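Local structure of LbaCas13a H328A (C2c2) (Lachnospiraceae bacterium NK4A179, 5WLH) at residues L1108-G1120 with R1355-L1367. The protein binds a CRISPR RNA guide and, as a Cas13a enzyme with an RNA-targeting, A-cleaving activity, probably cuts RNA recognised through that guide. Numbering follows the deposited sequence.
Sequences LMDYSEIADELQG and RDKRYLQSIIRLL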
ATOM      1  N   LEU A1108      11.875  -0.462 -22.839  1.00 32.39           N
ATOM      2  CA  LEU A1108      12.442  -1.602 -22.118  1.00 37.99           C
ATOM      3  C   LEU A1108      12.584  -1.307 -20.632  1.00 37.59           C
ATOM      4  O   LEU A1108      12.225  -2.133 -19.779  1.00 31.50           O
ATOM      5  CB  LEU A1108      13.814  -1.950 -22.700  1.00 41.60           C
ATOM      6  CG  LEU A1108      13.966  -2.899 -23.881  1.00 45.03           C
ATOM      7  CD1 LEU A1108      15.441  -3.224 -24.036  1.00 46.82           C
ATOM      8  CD2 LEU A1108      13.148  -4.170 -23.674  1.00 45.46           C
ATOM      9  N   MET A1109      13.174  -0.153 -20.308  1.00 35.66           N
ATOM     10  CA  MET A1109      13.316   0.254 -18.916  1.00 35.26           C
ATOM     11  C   MET A1109      11.962   0.345 -18.241  1.00 31.90           C
ATOM     12  O   MET A1109      11.812  -0.051 -17.079  1.00 29.71           O
ATOM     13  CB  MET A1109      14.032   1.601 -18.829  1.00 33.89           C
ATOM     14  CG  MET A1109      15.359   1.620 -19.529  1.00 41.86           C
ATOM     15  SD  MET A1109      16.439   0.382 -18.803  1.00 47.23           S
ATOM     16  CE  MET A1109      16.655   1.080 -17.173  1.00 46.39           C
ATOM     17  N   ASP A1110      10.974   0.890 -18.953  1.00 27.04           N
ATOM     18  CA  ASP A1110       9.613   0.986 -18.436  1.00 29.79           C
ATOM     19  C   ASP A1110       9.067  -0.391 -18.089  1.00 29.94           C
ATOM     20  O   ASP A1110       8.577  -0.610 -16.980  1.00 22.22           O
ATOM     21  CB  ASP A1110       8.713   1.682 -19.460  1.00 35.03           C
ATOM     22  CG  ASP A1110       7.546   2.414 -18.829  1.00 44.73           C
ATOM     23  OD1 ASP A1110       7.366   2.344 -17.595  1.00 49.27           O
ATOM     24  OD2 ASP A1110       6.785   3.056 -19.580  1.00 50.71           O
ATOM     25  N   TYR A1111       9.154  -1.343 -19.025  1.00 25.88           N
ATOM     26  CA  TYR A1111       8.639  -2.677 -18.735  1.00 29.00           C
ATOM     27  C   TYR A1111       9.392  -3.322 -17.578  1.00 24.91           C
ATOM     28  O   TYR A1111       8.791  -4.024 -16.757  1.00 25.48           O
ATOM     29  CB  TYR A1111       8.715  -3.561 -19.977  1.00 28.78           C
ATOM     30  CG  TYR A1111       7.940  -2.993 -21.135  1.00 28.59           C
ATOM     31  CD1 TYR A1111       6.668  -2.481 -20.947  1.00 26.12           C
ATOM     32  CD2 TYR A1111       8.499  -2.924 -22.397  1.00 33.45           C
ATOM     33  CE1 TYR A1111       5.954  -1.944 -22.001  1.00 31.73           C
ATOM     34  CE2 TYR A1111       7.796  -2.381 -23.464  1.00 32.99           C
ATOM     35  CZ  TYR A1111       6.531  -1.900 -23.260  1.00 33.13           C
ATOM     36  OH  TYR A1111       5.834  -1.363 -24.313  1.00 39.21           O
ATOM     37  N   SER A1112      10.710  -3.114 -17.502  1.00 26.55           N
ATOM     38  CA  SER A1112      11.471  -3.703 -16.398  1.00 26.30           C
ATOM     39  C   SER A1112      11.012  -3.144 -15.062  1.00 26.26           C
ATOM     40  O   SER A1112      10.871  -3.891 -14.081  1.00 26.68           O
ATOM     41  CB  SER A1112      12.970  -3.453 -16.572  1.00 26.54           C
ATOM     42  OG  SER A1112      13.395  -3.939 -17.816  1.00 36.43           O
ATOM     43  N   GLU A1113      10.783  -1.832 -15.006  1.00 23.53           N
ATOM     44  CA  GLU A1113      10.302  -1.218 -13.772  1.00 22.52           C
ATOM     45  C   GLU A1113       8.925  -1.733 -13.405  1.00 23.06           C
ATOM     46  O   GLU A1113       8.624  -1.914 -12.224  1.00 22.67           O
ATOM     47  CB  GLU A1113      10.261   0.304 -13.909  1.00 30.36           C
ATOM     48  CG  GLU A1113      11.569   0.985 -13.592  1.00 41.60           C
ATOM     49  CD  GLU A1113      11.428   2.491 -13.602  1.00 47.63           C
ATOM     50  OE1 GLU A1113      10.582   3.013 -12.838  1.00 47.04           O
ATOM     51  OE2 GLU A1113      12.152   3.145 -14.380  1.00 53.18           O
ATOM     52  N   ILE A1114       8.047  -1.924 -14.399  1.00 20.22           N
ATOM     53  CA  ILE A1114       6.710  -2.415 -14.084  1.00 17.34           C
ATOM     54  C   ILE A1114       6.800  -3.817 -13.517  1.00 18.36           C
ATOM     55  O   ILE A1114       6.142  -4.143 -12.522  1.00 21.13           O
ATOM     56  CB  ILE A1114       5.788  -2.360 -15.318  1.00 19.65           C
ATOM     57  CG1 ILE A1114       5.433  -0.906 -15.625  1.00 24.51           C
ATOM     58  CG2 ILE A1114       4.509  -3.135 -15.043  1.00 27.16           C
ATOM     59  CD1 ILE A1114       4.830  -0.668 -17.030  1.00 28.12           C
ATOM     60  N   ALA A1115       7.632  -4.662 -14.129  1.00 20.98           N
ATOM     61  CA  ALA A1115       7.858  -6.000 -13.599  1.00 22.96           C
ATOM     62  C   ALA A1115       8.463  -5.940 -12.202  1.00 21.37           C
ATOM     63  O   ALA A1115       8.049  -6.686 -11.304  1.00 21.09           O
ATOM     64  CB  ALA A1115       8.772  -6.782 -14.543  1.00 24.13           C
ATOM     65  N   ASP A1116       9.439  -5.059 -11.998  1.00 18.99           N
ATOM     66  CA  ASP A1116       9.982  -4.879 -10.650  1.00 19.56           C
ATOM     67  C   ASP A1116       8.899  -4.451  -9.668  1.00 18.69           C
ATOM     68  O   ASP A1116       8.930  -4.834  -8.492  1.00 20.75           O
ATOM     69  CB  ASP A1116      11.096  -3.837 -10.649  1.00 21.83           C
ATOM     70  CG  ASP A1116      12.368  -4.341 -11.277  1.00 30.66           C
ATOM     71  OD1 ASP A1116      12.508  -5.576 -11.430  1.00 29.54           O
ATOM     72  OD2 ASP A1116      13.218  -3.488 -11.612  1.00 32.47           O
ATOM     73  N   GLU A1117       7.974  -3.594 -10.101  1.00 18.32           N
ATOM     74  CA  GLU A1117       6.920  -3.180  -9.174  1.00 18.69           C
ATOM     75  C   GLU A1117       5.937  -4.311  -8.906  1.00 19.74           C
ATOM     76  O   GLU A1117       5.454  -4.471  -7.774  1.00 19.74           O
ATOM     77  CB  GLU A1117       6.172  -1.959  -9.696  1.00 21.02           C
ATOM     78  CG  GLU A1117       7.010  -0.711  -9.716  1.00 23.13           C
ATOM     79  CD  GLU A1117       6.347   0.419 -10.469  1.00 29.72           C
ATOM     80  OE1 GLU A1117       5.130   0.328 -10.744  1.00 29.94           O
ATOM     81  OE2 GLU A1117       7.047   1.407 -10.777  1.00 32.84           O
ATOM     82  N   LEU A1118       5.598  -5.095  -9.934  1.00 17.87           N
ATOM     83  CA  LEU A1118       4.747  -6.255  -9.684  1.00 17.28           C
ATOM     84  C   LEU A1118       5.440  -7.259  -8.783  1.00 17.24           C
ATOM     85  O   LEU A1118       4.815  -7.828  -7.876  1.00 18.77           O
ATOM     86  CB  LEU A1118       4.363  -6.926 -11.001  1.00 20.55           C
ATOM     87  CG  LEU A1118       3.506  -6.034 -11.896  1.00 23.27           C
ATOM     88  CD1 LEU A1118       3.402  -6.679 -13.268  1.00 25.62           C
ATOM     89  CD2 LEU A1118       2.131  -5.825 -11.281  1.00 25.24           C
ATOM     90  N   GLN A1119       6.735  -7.492  -9.019  1.00 16.79           N
ATOM     91  CA  GLN A1119       7.462  -8.474  -8.224  1.00 18.24           C
ATOM     92  C   GLN A1119       7.698  -7.933  -6.825  1.00 20.99           C
ATOM     93  O   GLN A1119       7.597  -8.665  -5.839  1.00 18.94           O
ATOM     94  CB  GLN A1119       8.801  -8.790  -8.894  1.00 17.79           C
ATOM     95  CG  GLN A1119       9.760  -9.628  -8.055  1.00 19.90           C
ATOM     96  CD  GLN A1119       9.362 -11.081  -7.971  1.00 25.60           C
ATOM     97  OE1 GLN A1119       8.233 -11.452  -8.281  1.00 27.06           O
ATOM     98  NE2 GLN A1119      10.293 -11.917  -7.532  1.00 21.11           N
ATOM     99  N   GLY A1120       8.003  -6.643  -6.737  1.00 19.47           N
ATOM    100  CA  GLY A1120       8.210  -6.029  -5.436  1.00 17.26           C
ATOM    101  C   GLY A1120       6.964  -6.071  -4.575  1.00 18.69           C
ATOM    102  O   GLY A1120       7.044  -6.286  -3.372  1.00 18.32           O
ATOM    103  N   ARG A1355      -0.802   5.760 -23.757  1.00 26.35           N
ATOM    104  CA  ARG A1355      -0.070   4.573 -24.170  1.00 24.39           C
ATOM    105  C   ARG A1355      -0.685   4.023 -25.445  1.00 24.40           C
ATOM    106  O   ARG A1355      -1.900   3.815 -25.511  1.00 27.52           O
ATOM    107  CB  ARG A1355      -0.112   3.494 -23.082  1.00 27.67           C
ATOM    108  CG  ARG A1355       0.453   3.971 -21.755  1.00 26.46           C
ATOM    109  CD  ARG A1355       1.905   4.356 -21.941  1.00 32.76           C
ATOM    110  NE  ARG A1355       2.578   4.618 -20.673  1.00 37.66           N
ATOM    111  CZ  ARG A1355       2.931   5.831 -20.255  1.00 43.81           C
ATOM    112  NH1 ARG A1355       2.663   6.904 -20.996  1.00 42.67           N
ATOM    113  NH2 ARG A1355       3.549   5.972 -19.090  1.00 46.30           N
ATOM    114  N   ASP A1356       0.156   3.736 -26.430  1.00 30.07           N
ATOM    115  CA  ASP A1356      -0.342   3.279 -27.719  1.00 33.15           C
ATOM    116  C   ASP A1356      -0.570   1.769 -27.684  1.00 35.28           C
ATOM    117  O   ASP A1356      -0.262   1.089 -26.700  1.00 26.75           O
ATOM    118  CB  ASP A1356       0.622   3.684 -28.838  1.00 42.88           C
ATOM    119  CG  ASP A1356       2.068   3.270 -28.563  1.00 49.12           C
ATOM    120  OD1 ASP A1356       2.298   2.198 -27.968  1.00 48.34           O
ATOM    121  OD2 ASP A1356       2.986   4.025 -28.958  1.00 53.89           O
ATOM    122  N   LYS A1357      -1.111   1.231 -28.781  1.00 31.57           N
ATOM    123  CA  LYS A1357      -1.438  -0.191 -28.815  1.00 31.52           C
ATOM    124  C   LYS A1357      -0.196  -1.050 -28.625  1.00 32.08           C
ATOM    125  O   LYS A1357      -0.256  -2.106 -27.987  1.00 33.53           O
ATOM    126  CB  LYS A1357      -2.140  -0.550 -30.132  1.00 32.38           C
ATOM    127  CG  LYS A1357      -2.468  -2.043 -30.254  1.00 32.11           C
ATOM    128  CD  LYS A1357      -3.316  -2.376 -31.499  1.00 37.00           C
ATOM    129  CE  LYS A1357      -3.665  -3.868 -31.509  1.00 40.79           C
ATOM    130  NZ  LYS A1357      -4.461  -4.287 -32.706  1.00 45.58           N
ATOM    131  N   ARG A1358       0.939  -0.622 -29.176  1.00 29.60           N
ATOM    132  CA  ARG A1358       2.157  -1.418 -29.058  1.00 30.47           C
ATOM    133  C   ARG A1358       2.606  -1.531 -27.601  1.00 31.23           C
ATOM    134  O   ARG A1358       3.006  -2.610 -27.138  1.00 32.24           O
ATOM    135  CB  ARG A1358       3.249  -0.798 -29.919  1.00 37.61           C
ATOM    136  CG  ARG A1358       4.631  -1.378 -29.732  1.00 41.90           C
ATOM    137  CD  ARG A1358       5.543  -0.706 -30.723  1.00 47.75           C
ATOM    138  NE  ARG A1358       6.884  -1.267 -30.746  1.00 52.09           N
ATOM    139  CZ  ARG A1358       7.723  -1.095 -31.758  1.00 51.14           C
ATOM    140  NH1 ARG A1358       7.335  -0.388 -32.808  1.00 47.55           N
ATOM    141  NH2 ARG A1358       8.937  -1.620 -31.718  1.00 52.79           N
ATOM    142  N   TYR A1359       2.544  -0.423 -26.866  1.00 27.93           N
ATOM    143  CA  TYR A1359       2.860  -0.455 -25.441  1.00 29.03           C
ATOM    144  C   TYR A1359       1.902  -1.380 -24.701  1.00 27.77           C
ATOM    145  O   TYR A1359       2.324  -2.239 -23.916  1.00 27.54           O
ATOM    146  CB  TYR A1359       2.788   0.962 -24.882  1.00 27.07           C
ATOM    147  CG  TYR A1359       3.179   1.106 -23.424  1.00 25.20           C
ATOM    148  CD1 TYR A1359       2.279   0.814 -22.407  1.00 27.79           C
ATOM    149  CD2 TYR A1359       4.438   1.561 -23.072  1.00 29.99           C
ATOM    150  CE1 TYR A1359       2.643   0.957 -21.061  1.00 28.83           C
ATOM    151  CE2 TYR A1359       4.805   1.715 -21.749  1.00 32.48           C
ATOM    152  CZ  TYR A1359       3.914   1.404 -20.752  1.00 34.17           C
ATOM    153  OH  TYR A1359       4.300   1.558 -19.436  1.00 35.49           O
ATOM    154  N   LEU A1360       0.599  -1.215 -24.949  1.00 25.66           N
ATOM    155  CA  LEU A1360      -0.401  -2.030 -24.268  1.00 28.63           C
ATOM    156  C   LEU A1360      -0.216  -3.509 -24.569  1.00 29.69           C
ATOM    157  O   LEU A1360      -0.490  -4.359 -23.707  1.00 23.58           O
ATOM    158  CB  LEU A1360      -1.800  -1.569 -24.661  1.00 25.38           C
ATOM    159  CG  LEU A1360      -2.166  -0.143 -24.280  1.00 26.18           C
ATOM    160  CD1 LEU A1360      -3.538   0.224 -24.805  1.00 23.80           C
ATOM    161  CD2 LEU A1360      -2.103   0.053 -22.751  1.00 25.82           C
ATOM    162  N   GLN A1361       0.243  -3.838 -25.777  1.00 26.47           N
ATOM    163  CA  GLN A1361       0.527  -5.234 -26.090  1.00 27.46           C
ATOM    164  C   GLN A1361       1.606  -5.797 -25.178  1.00 23.92           C
ATOM    165  O   GLN A1361       1.507  -6.940 -24.721  1.00 29.73           O
ATOM    166  CB  GLN A1361       0.960  -5.376 -27.552  1.00 31.26           C
ATOM    167  CG  GLN A1361      -0.192  -5.539 -28.525  1.00 34.13           C
ATOM    168  CD  GLN A1361       0.252  -5.366 -29.967  1.00 38.44           C
ATOM    169  OE1 GLN A1361      -0.569  -5.224 -30.865  1.00 41.70           O
ATOM    170  NE2 GLN A1361       1.557  -5.364 -30.186  1.00 37.92           N
ATOM    171  N   SER A1362       2.667  -5.028 -24.930  1.00 25.48           N
ATOM    172  CA  SER A1362       3.730  -5.545 -24.074  1.00 25.18           C
ATOM    173  C   SER A1362       3.264  -5.678 -22.631  1.00 26.09           C
ATOM    174  O   SER A1362       3.723  -6.576 -21.912  1.00 27.33           O
ATOM    175  CB  SER A1362       4.961  -4.650 -24.164  1.00 28.97           C
ATOM    176  OG  SER A1362       5.705  -4.961 -25.332  1.00 35.12           O
ATOM    177  N   ILE A1363       2.368  -4.795 -22.189  1.00 26.44           N
ATOM    178  CA  ILE A1363       1.777  -4.937 -20.861  1.00 28.28           C
ATOM    179  C   ILE A1363       0.962  -6.218 -20.779  1.00 27.38           C
ATOM    180  O   ILE A1363       1.046  -6.957 -19.799  1.00 23.88           O
ATOM    181  CB  ILE A1363       0.921  -3.707 -20.523  1.00 27.82           C
ATOM    182  CG1 ILE A1363       1.785  -2.431 -20.497  1.00 25.76           C
ATOM    183  CG2 ILE A1363       0.191  -3.918 -19.209  1.00 28.42           C
ATOM    184  CD1 ILE A1363       2.984  -2.515 -19.523  1.00 26.59           C
ATOM    185  N   ILE A1364       0.155  -6.507 -21.807  1.00 24.25           N
ATOM    186  CA  ILE A1364      -0.599  -7.758 -21.800  1.00 22.41           C
ATOM    187  C   ILE A1364       0.343  -8.958 -21.805  1.00 20.32           C
ATOM    188  O   ILE A1364       0.127  -9.934 -21.079  1.00 22.19           O
ATOM    189  CB  ILE A1364      -1.583  -7.788 -22.987  1.00 24.53           C
ATOM    190  CG1 ILE A1364      -2.761  -6.861 -22.697  1.00 22.15           C
ATOM    191  CG2 ILE A1364      -2.052  -9.206 -23.253  1.00 26.76           C
ATOM    192  CD1 ILE A1364      -3.577  -6.488 -23.976  1.00 23.17           C
ATOM    193  N   ARG A1365       1.408  -8.905 -22.604  1.00 19.70           N
ATOM    194  CA  ARG A1365       2.352 -10.017 -22.612  1.00 23.78           C
ATOM    195  C   ARG A1365       3.029 -10.161 -21.254  1.00 25.15           C
ATOM    196  O   ARG A1365       3.263 -11.274 -20.772  1.00 25.32           O
ATOM    197  CB  ARG A1365       3.397  -9.801 -23.694  1.00 26.82           C
ATOM    198  CG  ARG A1365       2.826  -9.800 -25.113  1.00 28.59           C
ATOM    199  CD  ARG A1365       3.876 -10.390 -26.021  1.00 38.42           C
ATOM    200  NE  ARG A1365       4.544  -9.378 -26.814  1.00 44.40           N
ATOM    201  CZ  ARG A1365       5.679  -9.574 -27.477  1.00 44.24           C
ATOM    202  NH1 ARG A1365       6.309 -10.746 -27.436  1.00 41.33           N
ATOM    203  NH2 ARG A1365       6.187  -8.579 -28.186  1.00 43.96           N
ATOM    204  N   LEU A1366       3.370  -9.035 -20.645  1.00 27.23           N
ATOM    205  CA  LEU A1366       3.935  -9.053 -19.303  1.00 25.58           C
ATOM    206  C   LEU A1366       3.004  -9.762 -18.331  1.00 21.29           C
ATOM    207  O   LEU A1366       3.447 -10.564 -17.497  1.00 24.52           O
ATOM    208  CB  LEU A1366       4.198  -7.609 -18.876  1.00 28.79           C
ATOM    209  CG  LEU A1366       4.571  -7.230 -17.454  1.00 39.20           C
ATOM    210  CD1 LEU A1366       5.400  -5.950 -17.514  1.00 41.37           C
ATOM    211  CD2 LEU A1366       3.314  -7.016 -16.645  1.00 36.94           C
ATOM    212  N   LEU A1367       1.709  -9.461 -18.403  1.00 21.16           N
ATOM    213  CA  LEU A1367       0.771 -10.032 -17.440  1.00 23.15           C
ATOM    214  C   LEU A1367       0.509 -11.502 -17.704  1.00 25.86           C
ATOM    215  O   LEU A1367       0.312 -12.281 -16.759  1.00 21.71           O
ATOM    216  CB  LEU A1367      -0.544  -9.266 -17.475  1.00 20.28           C
ATOM    217  CG  LEU A1367      -0.442  -7.845 -16.918  1.00 23.93           C
ATOM    218  CD1 LEU A1367      -1.705  -7.086 -17.290  1.00 26.25           C
ATOM    219  CD2 LEU A1367      -0.276  -7.925 -15.409  1.00 23.18           C
TER
HETATM  220  O   HOH W   1       5.267   3.999 -17.052  1.00 33.66           O
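Asp1110 OD2 accepts a weak hydrogen bond from Tyr1359 OH, at 2.9 Å. The carboxylate oxygen lies at the ring edge, in the ring plane, and the two flat groups are turned well out of each other's plane. Tyr1359 has its CG anti to the backbone N (chi1 -176°), which carries the hydroxyl across to helix 1106-1145. Water 1 donates to Asp1110 OD1 at 2.7 Å and bonds weakly to Arg1355 NH2. Outside the two segments, Arg1355 makes a salt bridge through NH1 to a phosphate of the bound RNA. Its CD lies over the centre of one Tyr1359 face; Tyr1111 CE1 lies over the opposite face, nearer the rim. The tyrosine rings are oblique, their planes at 44°. Ser1362 CB makes a CH-pi contact over a face of Tyr1111, 3.7 Å from the centroid, while Ser1362 OG bonds to Ile1056 O. An alanine in place of Tyr1111 is likely to open a gap beside Ser1362 CB and leave one Tyr1359 face without its neighbour.

Asp1356 N-caps helix 1357-1368, which follows the last strand of a four-stranded antiparallel sheet. The two helix segments cross at -34°. Leu1366 packs as a knob into a hole formed by Tyr1111, Ile1114, Ala1115 and Leu1118. Its CD2 presses tightly on Leu1118 CD1, at 3.4 Å. Ile1114 CD1 meets Ile1363 CD1 at 3.6 Å.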